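Local atomic coordinates of putative enoyl-CoA hydratase/isomerase (Acinetobacter baumannii, PDB entry 3FDU), a protein that probably acts as an enoyl-CoA hydratase or isomerase of the crotonase family, hydrating or shifting the double bond of unsaturated acyl-CoA thioesters. Residues K93-L98 with L118-L123; N171-L176 with N182-D187. The protein carries 4 engineered substitutions. All blocks are in the same frame, centred on the assembly; numbering follows the deposited sequence.

Contact 1: K93-L98 with L118-L123. With SO4 (sulfate ion), chain G.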
loop_
_atom_site.group_PDB
_atom_site.type_symbol
_atom_site.label_atom_id
_atom_site.label_comp_id
_atom_site.label_asym_id
_atom_site.label_seq_id
_atom_site.Cartn_x
_atom_site.Cartn_y
_atom_site.Cartn_z
ATOM N N LYS A 93 -20.089 -1.087 8.223
ATOM C CA LYS A 93 -20.649 -0.294 7.112
ATOM C C LYS A 93 -21.096 1.123 7.500
ATOM O O LYS A 93 -20.922 2.073 6.711
ATOM C CB LYS A 93 -21.798 -1.059 6.389
ATOM C CG LYS A 93 -21.301 -2.353 5.697
ATOM C CD LYS A 93 -22.439 -3.160 5.006
ATOM C CE LYS A 93 -23.355 -3.793 6.046
ATOM N NZ LYS A 93 -24.408 -4.654 5.368
ATOM N N SER A 94 -21.730 1.285 8.663
ATOM C CA SER A 94 -22.070 2.617 9.114
ATOM C C SER A 94 -20.836 3.532 9.199
ATOM O O SER A 94 -20.901 4.699 8.894
ATOM C CB SER A 94 -22.708 2.611 10.495
ATOM O OG SER A 94 -24.056 2.130 10.394
ATOM N N ALA A 95 -19.767 2.992 9.728
ATOM C CA ALA A 95 -18.533 3.708 9.818
ATOM C C ALA A 95 -17.983 4.012 8.419
ATOM O O ALA A 95 -17.648 5.153 8.142
ATOM C CB ALA A 95 -17.517 2.921 10.689
ATOM N N ALA A 96 -17.930 3.007 7.539
ATOM C CA ALA A 96 -17.441 3.237 6.179
ATOM C C ALA A 96 -18.210 4.350 5.454
ATOM O O ALA A 96 -17.604 5.120 4.694
ATOM C CB ALA A 96 -17.469 1.930 5.333
ATOM N N ARG A 97 -19.526 4.436 5.681
ATOM C CA ARG A 97 -20.372 5.415 4.960
ATOM C C ARG A 97 -20.440 6.825 5.600
ATOM O O ARG A 97 -20.930 7.752 4.959
ATOM C CB ARG A 97 -21.814 4.892 4.796
ATOM C CG ARG A 97 -21.975 3.750 3.815
ATOM C CD ARG A 97 -23.337 3.090 3.991
ATOM N NE ARG A 97 -23.671 2.304 2.804
ATOM C CZ ARG A 97 -24.296 1.131 2.813
ATOM N NH1 ARG A 97 -24.557 0.524 1.655
ATOM N NH2 ARG A 97 -24.646 0.558 3.961
ATOM N N LEU A 98 -20.010 6.992 6.854
ATOM C CA LEU A 98 -19.988 8.337 7.483
ATOM C C LEU A 98 -19.325 9.371 6.539
ATOM O O LEU A 98 -18.204 9.192 6.077
ATOM C CB LEU A 98 -19.278 8.277 8.834
ATOM C CG LEU A 98 -19.222 9.580 9.634
ATOM C CD1 LEU A 98 -20.622 10.024 10.043
ATOM C CD2 LEU A 98 -18.335 9.399 10.864
ATOM N N LEU A 118 -10.539 0.537 12.472
ATOM C CA LEU A 118 -9.506 1.542 12.149
ATOM C C LEU A 118 -9.404 1.744 10.648
ATOM O O LEU A 118 -9.053 2.837 10.172
ATOM C CB LEU A 118 -8.130 1.097 12.678
ATOM C CG LEU A 118 -8.102 0.805 14.179
ATOM C CD1 LEU A 118 -6.679 0.457 14.553
ATOM C CD2 LEU A 118 -8.655 2.045 14.951
ATOM N N LEU A 119 -9.694 0.692 9.908
ATOM C CA LEU A 119 -9.667 0.757 8.442
ATOM C C LEU A 119 -10.859 1.509 7.862
ATOM O O LEU A 119 -10.871 1.811 6.649
ATOM C CB LEU A 119 -9.632 -0.632 7.824
ATOM C CG LEU A 119 -8.378 -1.438 8.182
ATOM C CD1 LEU A 119 -8.678 -2.938 7.866
ATOM C CD2 LEU A 119 -7.107 -0.939 7.471
ATOM N N GLN A 120 -11.864 1.791 8.688
ATOM C CA GLN A 120 -12.904 2.736 8.290
ATOM C C GLN A 120 -12.671 4.184 8.741
ATOM O O GLN A 120 -13.417 5.077 8.342
ATOM C CB GLN A 120 -14.302 2.272 8.783
ATOM C CG GLN A 120 -14.554 0.760 8.830
ATOM C CD GLN A 120 -14.202 0.038 7.571
ATOM O OE1 GLN A 120 -14.428 0.523 6.452
ATOM N NE2 GLN A 120 -13.620 -1.135 7.729
ATOM N N ALA A 121 -11.720 4.442 9.636
ATOM C CA ALA A 121 -11.512 5.794 10.131
ATOM C C ALA A 121 -10.587 6.551 9.177
ATOM O O ALA A 121 -9.752 5.940 8.533
ATOM C CB ALA A 121 -10.880 5.777 11.570
ATOM N N ASP A 122 -10.699 7.888 9.141
ATOM C CA ASP A 122 -9.760 8.707 8.380
ATOM C C ASP A 122 -8.398 8.910 9.041
ATOM O O ASP A 122 -7.377 8.956 8.359
ATOM C CB ASP A 122 -10.425 10.049 8.117
ATOM C CG ASP A 122 -11.770 9.871 7.439
ATOM O OD1 ASP A 122 -11.784 9.212 6.377
ATOM O OD2 ASP A 122 -12.800 10.322 7.990
ATOM N N LEU A 123 -8.409 9.081 10.369
ATOM C CA LEU A 123 -7.194 9.345 11.176
ATOM C C LEU A 123 -7.298 8.538 12.470
ATOM O O LEU A 123 -8.389 8.372 13.029
ATOM C CB LEU A 123 -7.102 10.811 11.564
ATOM C CG LEU A 123 -7.334 11.773 10.382
ATOM C CD1 LEU A 123 -7.517 13.162 10.925
ATOM C CD2 LEU A 123 -6.160 11.633 9.496
HETATM S S SO4 G . -26.647 -2.054 3.738
HETATM O O1 SO4 G . -25.916 -1.977 2.463
HETATM O O2 SO4 G . -27.914 -2.746 3.554
HETATM O O3 SO4 G . -25.848 -2.708 4.773
HETATM O O4 SO4 G . -26.856 -0.690 4.234
HETATM O O HOH W 1 -15.426 6.728 7.203
#
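Ala95 and Ala96, late in helix 87-97 of a crotonase fold, meet Gln120 on the loop that leads into strand 123-126. Lys93 points away from this loop; its amino group forms a salt bridge with Asp226 and lies close to a sulfate ion, although the modelled separation from the sulfate is doubtfully short. Ala95 turns its methyl toward the loop, and CB meets Gln120 CB at 3.8 Å. With nothing beyond CB, alanine lets the two backbones come close: Ala96 CA and Gln120 CA are 5.0 Å apart. A water lies between the main chains, 2.9 Å from Ala95 O and 2.8 Å from Gln120 O, within hydrogen-bonding reach of both. Ala96 CB then rests against the amide oxygen, 3.5 Å from Gln120 OE1. A bend at chi2 (-50°) folds the glutamine back alongside the helix, while its NE2 donates to the carbonyls of Thr116 and Gly145, so the buried amide nitrogen is satisfied and the amide's rotation is fixed. Arg97 reaches outward with its chain extended from CG to NE and presents the guanidinium edge to the sulfate, probably taken from the crystallisation liquor; Arg97 NH1 donates to sulfate O1 over 3.0 Å at 156°.

Contact 2: N171-L176 with N182-D187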
loop_
_atom_site.group_PDB
_atom_site.type_symbol
_atom_site.label_atom_id
_atom_site.label_comp_id
_atom_site.label_asym_id
_atom_site.label_seq_id
_atom_site.Cartn_x
_atom_site.Cartn_y
_atom_site.Cartn_z
ATOM N N ASN A 171 2.354 -4.229 18.611
ATOM C CA ASN A 171 2.357 -3.049 19.438
ATOM C C ASN A 171 2.076 -1.809 18.589
ATOM O O ASN A 171 1.736 -1.926 17.385
ATOM C CB ASN A 171 3.693 -2.896 20.183
ATOM C CG ASN A 171 4.890 -2.848 19.220
ATOM O OD1 ASN A 171 4.755 -2.417 18.069
ATOM N ND2 ASN A 171 6.054 -3.296 19.681
ATOM N N ALA A 172 2.146 -0.627 19.204
ATOM C CA ALA A 172 1.802 0.587 18.445
ATOM C C ALA A 172 2.812 0.880 17.327
ATOM O O ALA A 172 2.455 1.390 16.271
ATOM C CB ALA A 172 1.628 1.811 19.390
ATOM N N GLU A 173 4.082 0.535 17.519
ATOM C CA GLU A 173 5.083 0.785 16.483
ATOM C C GLU A 173 4.829 -0.067 15.247
ATOM O O GLU A 173 5.019 0.377 14.125
ATOM C CB GLU A 173 6.495 0.530 17.028
ATOM C CG GLU A 173 6.963 1.529 18.103
ATOM C CD GLU A 173 6.226 1.430 19.462
ATOM O OE1 GLU A 173 5.673 0.352 19.839
ATOM O OE2 GLU A 173 6.219 2.472 20.168
ATOM N N THR A 174 4.452 -1.326 15.452
ATOM C CA THR A 174 4.048 -2.202 14.338
ATOM C C THR A 174 2.794 -1.620 13.636
ATOM O O THR A 174 2.756 -1.584 12.413
ATOM C CB THR A 174 3.748 -3.650 14.832
ATOM O OG1 THR A 174 4.982 -4.237 15.300
ATOM C CG2 THR A 174 3.169 -4.572 13.678
ATOM N N ALA A 175 1.801 -1.171 14.410
ATOM C CA ALA A 175 0.564 -0.654 13.831
ATOM C C ALA A 175 0.877 0.612 13.063
ATOM O O ALA A 175 0.314 0.851 12.010
ATOM C CB ALA A 175 -0.503 -0.343 14.939
ATOM N N LEU A 176 1.833 1.396 13.564
ATOM C CA LEU A 176 2.240 2.655 12.862
ATOM C C LEU A 176 2.989 2.327 11.556
ATOM O O LEU A 176 2.725 2.900 10.518
ATOM C CB LEU A 176 3.127 3.516 13.809
ATOM C CG LEU A 176 3.652 4.841 13.240
ATOM C CD1 LEU A 176 2.613 5.940 13.307
ATOM C CD2 LEU A 176 4.890 5.275 13.981
ATOM N N ASN A 182 -1.905 6.769 12.564
ATOM C CA ASN A 182 -1.217 7.949 11.962
ATOM C C ASN A 182 0.005 8.409 12.761
ATOM O O ASN A 182 1.065 8.780 12.201
ATOM C CB ASN A 182 -2.216 9.140 11.872
ATOM C CG ASN A 182 -3.221 8.944 10.746
ATOM O OD1 ASN A 182 -4.157 8.145 10.864
ATOM N ND2 ASN A 182 -2.968 9.588 9.614
ATOM N N GLU A 183 -0.136 8.411 14.083
ATOM C CA GLU A 183 0.965 8.886 14.945
ATOM C C GLU A 183 0.822 8.271 16.356
ATOM O O GLU A 183 -0.287 8.080 16.842
ATOM C CB GLU A 183 0.878 10.422 15.039
ATOM C CG GLU A 183 1.865 11.107 15.931
ATOM C CD GLU A 183 1.748 12.656 15.851
ATOM O OE1 GLU A 183 0.830 13.173 15.164
ATOM O OE2 GLU A 183 2.560 13.356 16.485
ATOM N N ILE A 184 1.949 7.999 17.009
ATOM C CA ILE A 184 1.949 7.612 18.429
ATOM C C ILE A 184 2.183 8.906 19.231
ATOM O O ILE A 184 3.174 9.654 18.995
ATOM C CB ILE A 184 3.058 6.543 18.711
ATOM C CG1 ILE A 184 2.851 5.270 17.861
ATOM C CG2 ILE A 184 3.123 6.233 20.256
ATOM C CD1 ILE A 184 4.117 4.320 17.864
ATOM N N VAL A 185 1.264 9.214 20.132
ATOM C CA VAL A 185 1.346 10.499 20.833
ATOM C C VAL A 185 1.266 10.292 22.360
ATOM O O VAL A 185 0.878 9.211 22.833
ATOM C CB VAL A 185 0.228 11.447 20.407
ATOM C CG1 VAL A 185 0.422 11.869 18.920
ATOM C CG2 VAL A 185 -1.175 10.800 20.642
ATOM N N GLU A 186 1.658 11.322 23.116
ATOM C CA GLU A 186 1.613 11.286 24.587
ATOM C C GLU A 186 0.205 11.204 25.151
ATOM O O GLU A 186 -0.025 10.468 26.107
ATOM C CB GLU A 186 2.346 12.542 25.174
ATOM N N ASP A 187 -0.747 11.970 24.593
ATOM C CA ASP A 187 -2.135 11.962 25.062
ATOM C C ASP A 187 -3.083 11.754 23.878
ATOM O O ASP A 187 -3.460 12.712 23.189
ATOM C CB ASP A 187 -2.470 13.296 25.722
ATOM C CG ASP A 187 -3.855 13.334 26.328
ATOM O OD1 ASP A 187 -4.772 12.611 25.894
ATOM O OD2 ASP A 187 -4.033 14.096 27.294
#
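The Glu173 carboxylate, in the one of its two modelled conformers described here, has the Ile184 methyl over one face, with OE2 3.6 Å from Ile184 CD1; a bend at chi2 (69°) brings the acid back toward a strand that its CB faces away from. The amide of Asn171 is engaged through its oxygen: Thr174 N donates to Asn171 OD1 at 2.9 Å, nearly in line with the carbonyl, the classic N-cap that satisfies an amide N-H of the first helical turn. The Asn182 amide uses both ends, OD1 accepting from Val124 N and ND2 donating to Glu162 and His158 of the second subunit. Between these groups the contact is mostly aliphatic, with side chains resting on one another and on backbone. Ile184 pushes CD1 onto the helix, 3.8 Å from Ala172 CB, where a small residue allows close approach. One turn on, Leu176 has CG anti to the backbone N (chi1 179°), which carries its branches toward the segment 182-184: CD1 comes within 3.4 Å of Asn182 O, and CD2 lies 4.1 Å from Ile184 CD1. Branched aliphatic chains suit this partly covered seam between helix and strand. Helix 172-177 thus packs beside strand 183-184, an outermost strand, within this chain, of the six-stranded sheet, next to parallel strand 123-126 and just ahead of helix 188-200, which Asp187 caps.

From the N terminus, helix 87-97 comes first; the chain then runs through strands 102-106 and 109-111 and helix 113-116 before contact 1 closes a loop of 19 intervening residues. Contact 2 opens later and closes a much shorter one, with five residues between its segments. The two loops lie in series, neither nested nor crossed, and their centres are about 19 Å apart. Contact 1 ties a helix to the loop entering strand 123-126, and contact 2 ties a short helix to the neighbouring strand 183-184. The contacts meet where these strands start: Leu123 CA lies 3.3 Å from Asn182 OD1. Glu162 of the second subunit reaches both residues, so this junction belongs to a subunit interface.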